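Local coordinates for amino acid ABC superfamily ATP binding cassette transporter, binding protein (Streptococcus pneumoniae, PDB 4H5G), which binds L-arginine and probably delivers it, as the substrate-binding component, to an amino acid ABC transporter, at residues Asn101-Leu106 / Glu135-Glu140. Numbering follows the deposited sequence.
Sequences NKISFL and ESMVKE
Ile103 and Met137 meet tip to tip, and this is the closer part of the contact: in the conformer described here Ile103 CD1 lies 3.4 Å from Met137 SD, with Met137 CE at 4.2 Å from the same methyl. Ile103 was modelled in two conformers, so how tight this spot really is remains uncertain. In this conformer CG1 of Ile103 is anti to the carbonyl carbon (chi1 -53°) and CD1 extends the chain toward the helix; Met137 answers with a chain that bends at its last torsion, chi3 70°, which turns CE aside and presents the sulfur. Phe105 and Val138 make a looser second touch, Phe105 CE1 to Val138 CG2 at 4.4 Å, the methyl approaching the ring obliquely. All four side chains are buried and the join is purely apolar. The solvent side is different: Lys139 and Glu140 are exposed on helix 133-141, and Lys139 NZ makes a long salt bridge to Glu135 OE1 at 3.9 Å. The bound arginine is about 6 Å from the side chain of Ile103. In this type II periplasmic binding protein fold, helix 133-141 packs over the mixed sheet that holds strand 103-108; His169 of neighbouring strand 167-171 touches all four contact residues, and Ile126 of strand 125-129 adjoins Phe105 and Val138.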
# COMPACT_ATOMS: atom_id res chain seq x y z
N ASN A 101 2.67 -8.80 4.98
CA ASN A 101 1.41 -8.90 5.71
C ASN A 101 0.37 -9.72 4.95
O ASN A 101 0.58 -10.09 3.79
CB ASN A 101 0.87 -7.50 6.04
CG ASN A 101 0.70 -6.64 4.82
OD1 ASN A 101 1.51 -5.75 4.56
ND2 ASN A 101 -0.35 -6.91 4.06
N LYS A 102 -0.74 -10.00 5.61
CA LYS A 102 -1.84 -10.76 5.02
C LYS A 102 -2.80 -9.84 4.31
O LYS A 102 -2.66 -8.62 4.34
CB LYS A 102 -2.60 -11.51 6.11
CG LYS A 102 -1.73 -12.44 6.93
CD LYS A 102 -1.12 -13.51 6.04
CE LYS A 102 -0.30 -14.49 6.86
NZ LYS A 102 -1.10 -15.02 8.00
N ILE A 103 -3.80 -10.43 3.65
CA ILE A 103 -4.82 -9.67 2.95
C ILE A 103 -6.18 -10.07 3.54
O ILE A 103 -6.44 -11.24 3.80
CB ILE A 103 -4.74 -9.93 1.44
CG1 ILE A 103 -3.31 -9.65 0.97
CG2 ILE A 103 -5.78 -9.09 0.71
CD1 ILE A 103 -3.04 -9.91 -0.48
N SER A 104 -7.02 -9.06 3.79
CA SER A 104 -8.24 -9.24 4.55
C SER A 104 -9.43 -8.56 3.91
O SER A 104 -9.29 -7.75 2.99
CB SER A 104 -8.07 -8.64 5.94
OG SER A 104 -6.94 -9.18 6.60
N PHE A 105 -10.62 -8.87 4.43
CA PHE A 105 -11.82 -8.16 4.03
C PHE A 105 -12.28 -7.27 5.18
O PHE A 105 -12.33 -7.72 6.33
CB PHE A 105 -12.95 -9.15 3.70
CG PHE A 105 -12.73 -9.94 2.45
CD1 PHE A 105 -13.09 -9.42 1.22
CD2 PHE A 105 -12.19 -11.21 2.49
CE1 PHE A 105 -12.90 -10.15 0.07
CE2 PHE A 105 -11.99 -11.94 1.33
CZ PHE A 105 -12.35 -11.41 0.12
N LEU A 106 -12.59 -6.02 4.87
CA LEU A 106 -13.23 -5.12 5.83
C LEU A 106 -14.73 -5.24 5.62
O LEU A 106 -15.21 -5.16 4.48
CB LEU A 106 -12.76 -3.68 5.57
CG LEU A 106 -13.26 -2.62 6.55
CD1 LEU A 106 -12.60 -2.79 7.93
CD2 LEU A 106 -12.99 -1.20 6.00
N GLU A 135 -7.50 -7.02 -5.69
CA GLU A 135 -8.46 -7.06 -6.79
C GLU A 135 -8.31 -8.34 -7.61
O GLU A 135 -9.29 -9.05 -7.89
CB GLU A 135 -8.30 -5.84 -7.70
CG GLU A 135 -9.26 -5.83 -8.89
CD GLU A 135 -8.90 -4.79 -9.94
OE1 GLU A 135 -9.81 -4.17 -10.53
OE2 GLU A 135 -7.69 -4.59 -10.18
N SER A 136 -7.06 -8.64 -7.98
CA SER A 136 -6.76 -9.83 -8.78
C SER A 136 -7.21 -11.10 -8.08
O SER A 136 -7.73 -12.02 -8.70
CB SER A 136 -5.26 -9.91 -9.09
OG SER A 136 -4.84 -8.84 -9.91
N MET A 137 -6.98 -11.14 -6.78
CA MET A 137 -7.32 -12.31 -5.97
C MET A 137 -8.81 -12.59 -6.00
O MET A 137 -9.24 -13.73 -6.11
CB MET A 137 -6.83 -12.11 -4.53
CG MET A 137 -5.32 -12.14 -4.40
SD MET A 137 -4.81 -11.69 -2.74
CE MET A 137 -5.37 -13.13 -1.83
N VAL A 138 -9.61 -11.53 -5.90
CA VAL A 138 -11.06 -11.72 -5.97
C VAL A 138 -11.48 -12.24 -7.35
O VAL A 138 -12.28 -13.17 -7.45
CB VAL A 138 -11.82 -10.43 -5.63
CG1 VAL A 138 -13.33 -10.62 -5.85
CG2 VAL A 138 -11.57 -10.02 -4.17
N LYS A 139 -10.94 -11.63 -8.40
CA LYS A 139 -11.26 -12.07 -9.77
C LYS A 139 -10.91 -13.53 -10.00
O LYS A 139 -11.64 -14.24 -10.70
CB LYS A 139 -10.53 -11.21 -10.81
CG LYS A 139 -11.03 -9.78 -10.93
CD LYS A 139 -10.36 -9.06 -12.10
CE LYS A 139 -10.80 -7.61 -12.20
NZ LYS A 139 -10.06 -6.88 -13.28
N GLU A 140 -9.80 -13.97 -9.42
CA GLU A 140 -9.32 -15.34 -9.61
C GLU A 140 -10.02 -16.36 -8.72
O GLU A 140 -10.38 -17.44 -9.18
CB GLU A 140 -7.83 -15.43 -9.30
CG GLU A 140 -6.90 -14.76 -10.27
CD GLU A 140 -5.47 -15.21 -10.04
OE1 GLU A 140 -5.25 -16.44 -9.98
OE2 GLU A 140 -4.58 -14.35 -9.90